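Local coordinates for putative metallopeptidase (Shewanella baltica OS155, PDB 3IEH), which binds a zinc ion and probably acts as a metallocarboxypeptidase or related hydrolase of the peptidase M14 family, at residues A[16-21]-A[82-87]; A[55-60]-A[105-110]; A[66-71]-A[162-167]; A[123-128]-A[145-150]; A[177-182]-A[220-225]. All blocks are in the same frame, centred on the assembly; numbering follows the deposited sequence.

Interaction 1: residues A[16-21]-A[82-87]; sequences DIFNCE and GPWGLL
F18 lays its ring across the indole of W84, with CG 3.7 Å from W84 CE3. That carbon lies over one face of the phenyl, displaced toward the rim, while CG2 of I17 touches the opposite face. The planes of the phenyl and of the six-membered ring of W84 make 48°, their centroids 5.0 Å apart, an oblique pairing. Further out, F18 CZ comes to 3.4 Å from the carbonyl O of W84 and also touches CB of L87, one helical turn on. After a G1 beta bulge, where N19 and C20 both face S15, C20 resumes the extended chain. With SG between the backbone N and the carbonyl carbon (chi1 70°), the sulfur faces the far end of the indole: SG sits 3.6 Å from W84 CH2, its line to the six-ring centroid 35° off the normal, an oblique sulfur-aromatic contact. At E21 the backbone takes over, its O standing 3.9 Å from W84 CZ2. The indole NE1 is hydrogen-bonded to S22 O, just beyond the strand. The loop and short strand 20-21 meet helix 81-91 mainly through apolar and sulfur-aromatic packing, while the one polar atom of the indole is satisfied by the backbone.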
# COMPACT_ATOMS: atom_id res chain seq x y z
N ASP A 16 -15.99 -8.42 11.13
CA ASP A 16 -16.91 -7.93 12.15
C ASP A 16 -16.46 -6.58 12.65
O ASP A 16 -17.25 -5.88 13.26
CB ASP A 16 -17.34 -8.92 13.27
CG ASP A 16 -16.26 -9.86 13.71
OD1 ASP A 16 -15.27 -10.06 12.98
OD2 ASP A 16 -16.43 -10.45 14.80
N ILE A 17 -15.23 -6.17 12.32
CA ILE A 17 -14.81 -4.82 12.64
C ILE A 17 -15.67 -3.83 11.88
O ILE A 17 -16.14 -2.86 12.45
CB ILE A 17 -13.34 -4.54 12.33
CG1 ILE A 17 -12.43 -5.40 13.21
CG2 ILE A 17 -13.03 -3.06 12.59
CD1 ILE A 17 -10.96 -5.18 12.96
N PHE A 18 -15.90 -4.09 10.59
CA PHE A 18 -16.72 -3.19 9.74
C PHE A 18 -18.11 -3.75 9.49
O PHE A 18 -18.95 -3.10 8.86
CB PHE A 18 -15.99 -2.91 8.41
CG PHE A 18 -14.71 -2.14 8.59
CD1 PHE A 18 -14.73 -0.77 8.75
CD2 PHE A 18 -13.48 -2.80 8.63
CE1 PHE A 18 -13.57 -0.08 8.95
CE2 PHE A 18 -12.31 -2.11 8.83
CZ PHE A 18 -12.35 -0.74 8.98
N ASN A 19 -18.36 -4.96 9.97
CA ASN A 19 -19.66 -5.62 9.84
C ASN A 19 -20.11 -5.68 8.39
O ASN A 19 -21.25 -5.37 8.07
CB ASN A 19 -20.71 -4.92 10.71
CG ASN A 19 -21.99 -5.73 10.83
OD1 ASN A 19 -21.97 -6.97 10.79
ND2 ASN A 19 -23.11 -5.04 10.96
N CYS A 20 -19.21 -6.08 7.50
CA CYS A 20 -19.55 -6.19 6.09
C CYS A 20 -18.63 -7.17 5.39
O CYS A 20 -17.76 -7.78 6.04
CB CYS A 20 -19.50 -4.80 5.45
SG CYS A 20 -17.86 -4.14 5.30
N GLU A 21 -18.85 -7.37 4.08
CA GLU A 21 -17.97 -8.20 3.24
C GLU A 21 -16.76 -7.37 2.80
O GLU A 21 -16.86 -6.16 2.58
CB GLU A 21 -18.71 -8.70 1.98
CG GLU A 21 -19.97 -9.52 2.23
CD GLU A 21 -19.70 -10.85 2.92
OE1 GLU A 21 -18.67 -11.52 2.64
OE2 GLU A 21 -20.55 -11.25 3.74
N GLY A 82 -5.54 -4.57 3.28
CA GLY A 82 -4.80 -3.29 3.10
C GLY A 82 -5.69 -2.05 3.16
O GLY A 82 -5.56 -1.25 4.09
N PRO A 83 -6.59 -1.88 2.17
CA PRO A 83 -7.58 -0.80 2.16
C PRO A 83 -8.42 -0.71 3.44
O PRO A 83 -8.52 0.39 4.02
CB PRO A 83 -8.49 -1.18 0.99
CG PRO A 83 -7.57 -1.97 0.03
CD PRO A 83 -6.61 -2.68 0.92
N TRP A 84 -9.01 -1.83 3.89
CA TRP A 84 -9.82 -1.80 5.14
C TRP A 84 -8.95 -1.48 6.35
O TRP A 84 -9.38 -0.81 7.31
CB TRP A 84 -10.63 -3.09 5.36
CG TRP A 84 -11.72 -3.31 4.33
CD1 TRP A 84 -11.67 -4.15 3.26
CD2 TRP A 84 -13.01 -2.69 4.28
NE1 TRP A 84 -12.84 -4.09 2.55
CE2 TRP A 84 -13.69 -3.20 3.16
CE3 TRP A 84 -13.67 -1.76 5.09
CZ2 TRP A 84 -14.98 -2.80 2.81
CZ3 TRP A 84 -14.96 -1.37 4.74
CH2 TRP A 84 -15.59 -1.87 3.61
N GLY A 85 -7.71 -1.96 6.30
CA GLY A 85 -6.71 -1.61 7.30
C GLY A 85 -6.47 -0.11 7.34
O GLY A 85 -6.30 0.46 8.40
N LEU A 86 -6.46 0.52 6.17
CA LEU A 86 -6.28 1.99 6.09
C LEU A 86 -7.48 2.69 6.69
O LEU A 86 -7.32 3.69 7.39
CB LEU A 86 -6.05 2.47 4.66
CG LEU A 86 -5.63 3.93 4.47
CD1 LEU A 86 -4.59 4.41 5.52
CD2 LEU A 86 -5.08 4.14 3.06
N LEU A 87 -8.68 2.17 6.46
CA LEU A 87 -9.87 2.76 7.05
C LEU A 87 -9.80 2.67 8.56
O LEU A 87 -10.16 3.60 9.25
CB LEU A 87 -11.18 2.09 6.57
CG LEU A 87 -11.79 2.58 5.26
CD1 LEU A 87 -13.08 1.74 4.91
CD2 LEU A 87 -12.13 4.08 5.36

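Interaction 2: residues A[55-60]-A[105-110]; sequences SLYQSP and LLPLVN
L56 carries CG anti to its backbone N (chi1 179°), whereas L106 places CG anti to the carbonyl carbon (chi1 -81°), and these opposite choices bring the two branched ends together: L56 CD1 lies 3.8 Å from L106 CG. The CD2 methyl of L106 rests 3.5 Å from S55 O. Y57 and L105 form the antiparallel hydrogen-bonded pair that joins the strands, with Y57 N to L105 O at 2.8 Å and L105 N to Y57 O at 2.7 Å. Just past the end of the second strand comes P107, whose ring crosses the tyrosine at about a right angle, CG 3.9 Å from Y57 CD1. An alanine at P107 is likely to uncover this part of the phenol ring and leave it less firmly held. Where the chains part, a water fills in for direct pairing, donating to S55 O (3.1 Å) and accepting from L108 N. Strand 52-58 lies between strands 42-49 and 102-106 in the sheet. On the side of Y57 and P107, helix 25-39 packs through M36 and L32; on the other, L56 meets L157 and L158 of helix 155-162.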
# COMPACT_ATOMS: atom_id res chain seq x y z
N SER A 55 -7.95 8.09 -6.90
CA SER A 55 -7.57 9.38 -6.33
C SER A 55 -6.49 9.29 -5.27
O SER A 55 -6.39 8.28 -4.55
CB SER A 55 -8.81 10.03 -5.72
OG SER A 55 -9.73 10.38 -6.74
N LEU A 56 -5.68 10.35 -5.25
CA LEU A 56 -4.65 10.57 -4.27
C LEU A 56 -5.26 11.51 -3.27
O LEU A 56 -5.79 12.53 -3.66
CB LEU A 56 -3.42 11.24 -4.89
CG LEU A 56 -2.25 11.54 -3.94
CD1 LEU A 56 -1.46 10.24 -3.63
CD2 LEU A 56 -1.31 12.60 -4.51
N TYR A 57 -5.21 11.17 -1.98
CA TYR A 57 -5.71 12.08 -0.95
C TYR A 57 -4.52 12.69 -0.20
O TYR A 57 -3.56 12.01 0.11
CB TYR A 57 -6.64 11.36 0.02
CG TYR A 57 -7.97 11.02 -0.57
CD1 TYR A 57 -8.10 9.87 -1.38
CD2 TYR A 57 -9.08 11.81 -0.36
CE1 TYR A 57 -9.32 9.53 -1.93
CE2 TYR A 57 -10.31 11.47 -0.92
CZ TYR A 57 -10.41 10.33 -1.70
OH TYR A 57 -11.61 9.99 -2.26
N GLN A 58 -4.60 13.98 0.09
CA GLN A 58 -3.48 14.67 0.71
C GLN A 58 -3.89 15.56 1.87
O GLN A 58 -4.92 16.19 1.85
CB GLN A 58 -2.70 15.51 -0.34
CG GLN A 58 -2.06 14.70 -1.43
CD GLN A 58 -1.06 15.48 -2.28
OE1 GLN A 58 -1.45 16.33 -3.08
NE2 GLN A 58 0.22 15.15 -2.14
N SER A 59 -3.06 15.61 2.89
CA SER A 59 -3.29 16.51 4.00
C SER A 59 -3.10 17.94 3.48
O SER A 59 -2.20 18.21 2.69
CB SER A 59 -2.35 16.16 5.15
OG SER A 59 -1.02 16.15 4.69
N PRO A 60 -3.94 18.87 3.91
CA PRO A 60 -3.86 20.24 3.40
C PRO A 60 -2.75 21.11 4.05
O PRO A 60 -2.46 20.96 5.24
CB PRO A 60 -5.24 20.80 3.74
CG PRO A 60 -5.56 20.13 5.07
CD PRO A 60 -4.94 18.74 5.00
N LEU A 105 -2.31 9.72 0.59
CA LEU A 105 -2.85 8.34 0.53
C LEU A 105 -3.33 7.94 -0.87
O LEU A 105 -3.90 8.77 -1.64
CB LEU A 105 -4.02 8.16 1.49
CG LEU A 105 -3.76 8.48 2.97
CD1 LEU A 105 -5.11 8.58 3.71
CD2 LEU A 105 -2.80 7.48 3.67
N LEU A 106 -3.08 6.68 -1.19
CA LEU A 106 -3.68 6.03 -2.35
C LEU A 106 -4.46 4.86 -1.74
O LEU A 106 -3.96 3.76 -1.65
CB LEU A 106 -2.63 5.55 -3.35
CG LEU A 106 -2.03 6.54 -4.34
CD1 LEU A 106 -0.88 5.84 -5.14
CD2 LEU A 106 -3.11 7.17 -5.29
N PRO A 107 -5.68 5.12 -1.27
CA PRO A 107 -6.38 4.10 -0.49
C PRO A 107 -6.82 2.85 -1.25
O PRO A 107 -6.95 1.81 -0.63
CB PRO A 107 -7.58 4.84 0.09
CG PRO A 107 -7.67 6.10 -0.62
CD PRO A 107 -6.40 6.40 -1.31
N LEU A 108 -7.04 2.95 -2.56
CA LEU A 108 -7.54 1.83 -3.36
C LEU A 108 -7.19 2.07 -4.83
O LEU A 108 -7.92 2.74 -5.58
CB LEU A 108 -9.05 1.63 -3.16
CG LEU A 108 -9.77 0.52 -3.95
CD1 LEU A 108 -9.03 -0.82 -3.85
CD2 LEU A 108 -11.25 0.34 -3.51
N VAL A 109 -6.05 1.51 -5.24
CA VAL A 109 -5.55 1.67 -6.60
C VAL A 109 -6.33 0.85 -7.66
O VAL A 109 -6.47 1.29 -8.80
CB VAL A 109 -4.03 1.37 -6.62
CG1 VAL A 109 -3.49 1.33 -8.05
CG2 VAL A 109 -3.27 2.44 -5.75
N ASN A 110 -6.88 -0.30 -7.26
CA ASN A 110 -7.50 -1.27 -8.15
C ASN A 110 -8.94 -1.57 -7.70
O ASN A 110 -9.23 -2.67 -7.21
CB ASN A 110 -6.66 -2.56 -8.14
CG ASN A 110 -7.18 -3.65 -9.06
OD1 ASN A 110 -8.16 -3.47 -9.82
ND2 ASN A 110 -6.52 -4.80 -9.01
O HOH W 1 -6.47 5.19 -4.63

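Interaction 3: residues A[66-71]-A[162-167]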
# COMPACT_ATOMS: atom_id res chain seq x y z
N LEU A 66 8.17 19.16 7.72
CA LEU A 66 7.66 17.83 8.02
C LEU A 66 7.99 16.87 6.90
O LEU A 66 8.20 17.28 5.75
CB LEU A 66 6.16 17.87 8.25
CG LEU A 66 5.62 18.68 9.45
CD1 LEU A 66 4.07 18.71 9.45
CD2 LEU A 66 6.14 18.17 10.82
N PRO A 67 8.05 15.56 7.21
CA PRO A 67 8.31 14.58 6.16
C PRO A 67 7.07 14.34 5.29
O PRO A 67 5.95 14.43 5.78
CB PRO A 67 8.67 13.30 6.94
CG PRO A 67 8.11 13.49 8.32
CD PRO A 67 8.03 14.97 8.57
N SER A 68 7.27 14.06 4.01
CA SER A 68 6.16 13.79 3.11
C SER A 68 6.20 12.30 2.86
O SER A 68 7.21 11.77 2.37
CB SER A 68 6.30 14.60 1.83
OG SER A 68 6.38 15.99 2.17
N LEU A 69 5.13 11.66 3.31
CA LEU A 69 4.97 10.21 3.36
C LEU A 69 3.69 9.76 2.62
O LEU A 69 2.64 10.40 2.72
CB LEU A 69 4.92 9.76 4.82
CG LEU A 69 6.17 10.08 5.67
CD1 LEU A 69 5.96 9.65 7.13
CD2 LEU A 69 7.42 9.42 5.09
N LEU A 70 3.82 8.66 1.89
CA LEU A 70 2.76 8.10 1.07
C LEU A 70 2.44 6.68 1.52
O LEU A 70 3.35 5.86 1.63
CB LEU A 70 3.20 8.06 -0.41
CG LEU A 70 2.21 7.43 -1.42
CD1 LEU A 70 0.96 8.24 -1.48
CD2 LEU A 70 2.80 7.26 -2.78
N ILE A 71 1.17 6.41 1.79
CA ILE A 71 0.73 5.03 2.06
C ILE A 71 -0.24 4.64 0.95
O ILE A 71 -1.19 5.38 0.64
CB ILE A 71 0.04 4.86 3.42
CG1 ILE A 71 0.91 5.40 4.56
CG2 ILE A 71 -0.32 3.35 3.61
CD1 ILE A 71 0.29 5.22 5.94
N CYS A 162 6.12 11.33 -1.49
CA CYS A 162 6.77 10.24 -0.79
C CYS A 162 8.29 10.33 -0.66
O CYS A 162 8.94 9.32 -0.38
CB CYS A 162 6.39 8.92 -1.47
SG CYS A 162 7.17 8.61 -3.06
N ARG A 163 8.83 11.54 -0.79
CA ARG A 163 10.29 11.71 -0.73
C ARG A 163 10.92 11.13 0.52
O ARG A 163 12.05 10.61 0.47
CB ARG A 163 10.72 13.17 -0.91
CG ARG A 163 10.88 13.54 -2.38
CD ARG A 163 11.90 14.63 -2.66
NE ARG A 163 12.36 14.48 -4.05
CZ ARG A 163 13.36 13.69 -4.46
NH1 ARG A 163 14.08 12.97 -3.59
NH2 ARG A 163 13.65 13.63 -5.75
N ASP A 164 10.18 11.20 1.63
CA ASP A 164 10.69 10.76 2.93
C ASP A 164 10.18 9.36 3.31
O ASP A 164 10.54 8.85 4.36
CB ASP A 164 10.28 11.78 3.99
CG ASP A 164 10.70 13.19 3.61
OD1 ASP A 164 11.91 13.37 3.52
OD2 ASP A 164 9.84 14.10 3.40
N GLY A 165 9.37 8.73 2.47
CA GLY A 165 8.93 7.39 2.78
C GLY A 165 7.76 6.95 1.96
O GLY A 165 6.85 7.74 1.70
N ILE A 166 7.79 5.70 1.52
CA ILE A 166 6.69 5.09 0.77
C ILE A 166 6.38 3.76 1.48
O ILE A 166 7.28 2.93 1.72
CB ILE A 166 7.06 4.89 -0.74
CG1 ILE A 166 5.95 4.20 -1.55
CG2 ILE A 166 8.29 4.03 -0.91
CD1 ILE A 166 4.58 4.76 -1.36
N LEU A 167 5.14 3.59 1.91
CA LEU A 167 4.68 2.31 2.42
C LEU A 167 3.59 1.86 1.49
O LEU A 167 2.69 2.63 1.16
CB LEU A 167 4.15 2.42 3.85
CG LEU A 167 3.29 1.26 4.37
CD1 LEU A 167 4.05 -0.03 4.42
CD2 LEU A 167 2.70 1.60 5.74
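L70 packs its side chain alongside that of I166, the two pointing the same way, with CD2 3.4 Å from I166 CD1. Its CB also meets CB of C162 at 3.5 Å, so this leucine touches both the turn before the second strand and the strand itself. On the other side of the sheet I71 and L167 lie side by side more loosely, I71 CG2 being 4.1 Å from L167 CD2. The backbones run parallel, their axes 12° apart, and L70 is held from both its polar atoms: its N donates to G165 O at 3.2 Å, and its O accepts from L167 N at 2.9 Å in a nearly straight bond (174°). Near the strand start the carboxylate of D164 replaces a strand partner. With CG anti to the carbonyl carbon (chi1 -53°), OD2 reaches the backbone N of S68 at 2.6 Å and receives it on the anti lone pair, while D164 N returns a bond to S68 O at 3.1 Å. The other oxygen, OD1, makes a salt bridge with R240. An asparagine at D164 would probably cost R240 its charged mate and weaken the grip on S68 N. G165 closes the type I turn that starts at C162 and has no CB to strike L69 CD2. Helices 230-237 and 253-271 cover the L70 and I71 sides respectively. Parallel central strands between two helical layers are typical of the alpha/beta fold of M14 peptidases, and strand 165-172 goes on to the zinc ligand H170.

Interaction 4: residues A[123-128]-A[145-150]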
# COMPACT_ATOMS: atom_id res chain seq x y z
N TYR A 123 -9.73 -5.83 -16.39
CA TYR A 123 -9.20 -5.99 -17.78
C TYR A 123 -8.04 -7.00 -17.89
O TYR A 123 -7.41 -7.11 -18.94
CB TYR A 123 -8.72 -4.65 -18.30
CG TYR A 123 -9.73 -3.54 -18.17
CD1 TYR A 123 -10.94 -3.59 -18.85
CD2 TYR A 123 -9.47 -2.42 -17.38
CE1 TYR A 123 -11.86 -2.59 -18.73
CE2 TYR A 123 -10.39 -1.41 -17.27
CZ TYR A 123 -11.59 -1.50 -17.94
OH TYR A 123 -12.50 -0.48 -17.81
N GLY A 124 -7.74 -7.72 -16.80
CA GLY A 124 -6.65 -8.70 -16.80
C GLY A 124 -5.26 -8.09 -16.69
O GLY A 124 -4.27 -8.72 -17.05
N GLU A 125 -5.18 -6.88 -16.13
CA GLU A 125 -3.90 -6.20 -15.93
C GLU A 125 -3.52 -6.30 -14.45
O GLU A 125 -4.40 -6.43 -13.61
CB GLU A 125 -3.99 -4.73 -16.29
CG GLU A 125 -4.56 -4.46 -17.64
CD GLU A 125 -4.74 -2.98 -17.94
OE1 GLU A 125 -5.13 -2.21 -17.02
OE2 GLU A 125 -4.51 -2.59 -19.11
N ASN A 126 -2.21 -6.21 -14.16
CA ASN A 126 -1.66 -6.21 -12.80
C ASN A 126 -1.22 -4.80 -12.47
O ASN A 126 -0.16 -4.35 -12.93
CB ASN A 126 -0.46 -7.15 -12.69
CG ASN A 126 0.13 -7.20 -11.27
OD1 ASN A 126 -0.26 -6.42 -10.36
ND2 ASN A 126 1.08 -8.10 -11.07
N PRO A 127 -2.02 -4.09 -11.66
CA PRO A 127 -1.72 -2.68 -11.47
C PRO A 127 -0.37 -2.36 -10.81
O PRO A 127 0.10 -1.25 -10.92
CB PRO A 127 -2.90 -2.18 -10.62
CG PRO A 127 -4.00 -3.15 -10.90
CD PRO A 127 -3.31 -4.46 -11.04
N ASN A 128 0.24 -3.35 -10.16
CA ASN A 128 1.49 -3.15 -9.43
C ASN A 128 2.76 -3.39 -10.25
O ASN A 128 3.84 -3.32 -9.69
CB ASN A 128 1.51 -4.10 -8.22
CG ASN A 128 2.62 -3.77 -7.21
OD1 ASN A 128 3.20 -4.68 -6.60
ND2 ASN A 128 2.92 -2.50 -7.04
N SER A 145 -0.65 -1.16 -16.28
CA SER A 145 -2.10 -1.19 -16.34
C SER A 145 -2.64 0.23 -16.56
O SER A 145 -1.88 1.19 -16.56
CB SER A 145 -2.67 -1.73 -15.02
OG SER A 145 -2.60 -0.71 -14.01
N VAL A 146 -3.96 0.34 -16.74
CA VAL A 146 -4.64 1.64 -16.79
C VAL A 146 -4.28 2.47 -15.54
O VAL A 146 -3.92 3.64 -15.63
CB VAL A 146 -6.19 1.46 -16.76
CG1 VAL A 146 -6.87 2.79 -16.71
CG2 VAL A 146 -6.66 0.68 -17.97
N GLU A 147 -4.37 1.84 -14.38
CA GLU A 147 -4.06 2.55 -13.13
C GLU A 147 -2.59 3.00 -13.09
O GLU A 147 -2.29 4.14 -12.72
CB GLU A 147 -4.38 1.69 -11.90
CG GLU A 147 -5.82 1.12 -11.86
CD GLU A 147 -5.99 -0.18 -12.64
OE1 GLU A 147 -5.06 -0.57 -13.39
OE2 GLU A 147 -7.07 -0.81 -12.49
N GLY A 148 -1.68 2.12 -13.49
CA GLY A 148 -0.26 2.45 -13.49
C GLY A 148 0.01 3.64 -14.37
O GLY A 148 0.75 4.55 -13.99
N LYS A 149 -0.61 3.65 -15.55
CA LYS A 149 -0.47 4.77 -16.48
C LYS A 149 -0.94 6.08 -15.85
O LYS A 149 -0.27 7.12 -15.96
CB LYS A 149 -1.23 4.49 -17.79
CG LYS A 149 -0.51 3.55 -18.73
CD LYS A 149 -1.47 3.01 -19.80
CE LYS A 149 -0.77 2.16 -20.87
NZ LYS A 149 -1.76 1.70 -21.91
N LEU A 150 -2.09 6.04 -15.18
CA LEU A 150 -2.58 7.18 -14.43
C LEU A 150 -1.57 7.63 -13.35
O LEU A 150 -1.40 8.84 -13.14
CB LEU A 150 -3.90 6.86 -13.76
CG LEU A 150 -5.11 6.66 -14.66
CD1 LEU A 150 -6.31 6.31 -13.79
CD2 LEU A 150 -5.36 7.92 -15.49
O HOH W 2 0.66 -0.82 -13.59
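The helix N-terminus at S145 meets the loop that carries N126, a second-shell residue of the zinc site whose OD1 accepts a hydrogen bond from NE2 of the zinc ligand H76. Across the contact, E125 extends its chain beyond CG and sets OE1 2.8 Å from V146 N, in a nearly straight bond (167°) that meets the oxygen from above the carboxylate plane. The same OE1 touches S145 CB at 3.2 Å and takes a second hydrogen bond from ND2 of N121, which also donates to E147 OE1. This shared amide probably eases the proximity of the two carboxylates. S145 is the N-cap: its OG accepts from G148 N at 3.0 Å and donates to E147 OE1 at 2.5 Å. P127 packs against the serine and the glutamate, its CA 3.3 Å from S145 OG and its CG 3.7 Å from E147 OE1, the proline and glutamate side chains lying side by side. A water joins the backbones, donating to P127 O (2.8 Å) and accepting from S145 N. At the outer end, Y123 CD2 makes a loose contact with V146 CG2. Within the loop N126 OD1 also receives N128 N, closing an Asx turn. E125 and the N-cap serine supply acceptors to the amides of V146 and G148 at the start of helix 146-152, as is typical of a capped helix N-terminus, here next to a zinc-site loop.

Interaction 5: residues A[177-182]-A[220-225]; sequences EAYVYS and GLIFNH
Strands 179-182 and 221-223 run parallel, 12° apart in direction and 4.8 Å at closest approach of their axes, and a ladder of four hydrogen bonds joins them from V180 N to G220 O through to N224 N on S182 O at 2.8 Å. I222 is central to the side-chain packing. Its CD1 lies over one face of the Y181 ring, 3.8 Å from the centroid, in a CH-pi contact, and comes within 4.0 Å of Y179 CD2. CG1 of I222 is anti to the carbonyl carbon (chi1 -57°) and the chain continues extended, which carries CD1 onto the phenol; CG2 adds a contact to Y181 CD2 at 3.7 Å. Strand 221-223 forms one border of the eight-stranded mixed sheet, while strand 179-183 lies between it and strand 242-248, to which it is antiparallel. On the side of the tyrosines the sheet leads to the active site: the side chain of Y179 packs on E246, predicted to be the catalytic proton donor/acceptor, and its OH is hydrogen-bonded to D172. The opposite side carries V180 and L221, whose CG1 and CD1 meet at 3.6 Å. There S182 OG lies at the edge of the F223 ring, in its plane, 3.4 Å from CD1, and is hydrogen-bonded to S193 of helix 191-201. Past the ladder a water accepts from H225 N at 2.8 Å and probably donates to S182 O.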
# COMPACT_ATOMS: atom_id res chain seq x y z
N GLU A 177 2.17 -16.75 6.81
CA GLU A 177 3.28 -16.10 7.51
C GLU A 177 3.50 -14.68 6.97
O GLU A 177 3.45 -14.48 5.76
CB GLU A 177 4.56 -16.90 7.27
CG GLU A 177 4.56 -18.26 7.91
CD GLU A 177 5.82 -19.06 7.61
OE1 GLU A 177 6.43 -18.83 6.56
OE2 GLU A 177 6.19 -19.94 8.42
N ALA A 178 3.74 -13.72 7.84
CA ALA A 178 3.93 -12.32 7.40
C ALA A 178 5.36 -12.08 6.87
O ALA A 178 6.29 -12.82 7.20
CB ALA A 178 3.64 -11.35 8.54
N TYR A 179 5.53 -11.05 6.04
CA TYR A 179 6.85 -10.63 5.64
C TYR A 179 6.77 -9.23 5.07
O TYR A 179 5.68 -8.65 4.93
CB TYR A 179 7.53 -11.63 4.67
CG TYR A 179 6.76 -11.90 3.42
CD1 TYR A 179 5.68 -12.81 3.42
CD2 TYR A 179 7.10 -11.27 2.22
CE1 TYR A 179 4.95 -13.07 2.25
CE2 TYR A 179 6.38 -11.51 1.03
CZ TYR A 179 5.29 -12.39 1.06
OH TYR A 179 4.58 -12.64 -0.10
N VAL A 180 7.93 -8.64 4.81
CA VAL A 180 8.01 -7.27 4.36
C VAL A 180 9.20 -7.07 3.43
O VAL A 180 10.27 -7.56 3.70
CB VAL A 180 8.12 -6.28 5.56
CG1 VAL A 180 9.18 -6.74 6.53
CG2 VAL A 180 8.46 -4.88 5.05
N TYR A 181 8.98 -6.37 2.31
CA TYR A 181 10.02 -5.96 1.38
C TYR A 181 10.38 -4.57 1.85
O TYR A 181 9.50 -3.76 1.98
CB TYR A 181 9.48 -5.81 -0.06
CG TYR A 181 8.99 -7.07 -0.75
CD1 TYR A 181 7.67 -7.51 -0.60
CD2 TYR A 181 9.82 -7.80 -1.57
CE1 TYR A 181 7.22 -8.67 -1.23
CE2 TYR A 181 9.38 -8.96 -2.20
CZ TYR A 181 8.09 -9.38 -2.04
OH TYR A 181 7.68 -10.54 -2.68
N SER A 182 11.66 -4.28 2.07
CA SER A 182 12.06 -2.91 2.46
C SER A 182 13.21 -2.40 1.60
O SER A 182 13.90 -3.18 0.94
CB SER A 182 12.43 -2.80 3.95
OG SER A 182 13.64 -3.46 4.24
N GLY A 220 11.53 -12.90 7.77
CA GLY A 220 10.46 -12.00 7.42
C GLY A 220 10.83 -10.79 6.58
O GLY A 220 9.98 -9.91 6.34
N LEU A 221 12.07 -10.75 6.11
CA LEU A 221 12.57 -9.56 5.42
C LEU A 221 13.11 -9.87 4.04
O LEU A 221 13.79 -10.86 3.86
CB LEU A 221 13.70 -8.94 6.26
CG LEU A 221 13.98 -7.47 6.01
CD1 LEU A 221 12.73 -6.66 6.33
CD2 LEU A 221 15.18 -6.99 6.85
N ILE A 222 12.73 -9.06 3.07
CA ILE A 222 13.35 -9.04 1.73
C ILE A 222 13.85 -7.61 1.60
O ILE A 222 13.06 -6.66 1.63
CB ILE A 222 12.37 -9.42 0.62
CG1 ILE A 222 11.78 -10.82 0.88
CG2 ILE A 222 13.08 -9.44 -0.73
CD1 ILE A 222 10.49 -11.11 0.07
N PHE A 223 15.17 -7.45 1.50
CA PHE A 223 15.84 -6.15 1.56
C PHE A 223 16.46 -5.71 0.24
O PHE A 223 17.24 -6.45 -0.36
CB PHE A 223 16.96 -6.26 2.59
CG PHE A 223 17.64 -4.95 2.93
CD1 PHE A 223 16.93 -3.91 3.52
CD2 PHE A 223 19.01 -4.79 2.71
CE1 PHE A 223 17.57 -2.71 3.87
CE2 PHE A 223 19.66 -3.61 3.05
CZ PHE A 223 18.94 -2.56 3.64
N ASN A 224 16.11 -4.48 -0.18
CA ASN A 224 16.64 -3.84 -1.39
C ASN A 224 16.55 -4.73 -2.64
O ASN A 224 17.50 -4.89 -3.41
CB ASN A 224 18.07 -3.30 -1.14
CG ASN A 224 18.09 -2.12 -0.15
OD1 ASN A 224 17.08 -1.45 0.05
ND2 ASN A 224 19.24 -1.86 0.46
N HIS A 225 15.38 -5.30 -2.84
CA HIS A 225 15.13 -6.08 -4.03
C HIS A 225 14.35 -5.20 -4.99
O HIS A 225 13.21 -4.83 -4.71
CB HIS A 225 14.30 -7.31 -3.69
CG HIS A 225 13.70 -7.96 -4.89
ND1 HIS A 225 14.45 -8.65 -5.82
CD2 HIS A 225 12.41 -8.02 -5.33
CE1 HIS A 225 13.66 -9.11 -6.78
NE2 HIS A 225 12.42 -8.74 -6.50
O HOH W 3 13.05 -4.97 -1.32

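Interactions 2, 3 and 5 lie in one eight-stranded mixed sheet. The first two are neighbours, their centres 13 Å apart, joined where L106 N probably bonds to I71 O; interaction 5 lies at the far border, about 24 Å from interaction 2 between centres. Interaction 1 packs helix 81-91 against the N-terminal loop and touches interaction 2 through P83 and L86 on P107. Interaction 4 also meets interaction 2, through V109 and N110, and is nested in the chain between the segments of interaction 3. The segments of interactions 1, 2 and 3 alternate, interlocking the chain from 16 to 167, whereas interaction 5 follows them all. Interaction 4 reaches the zinc site through N126, and strand 165-172 of interaction 3 carries the zinc ligand H170.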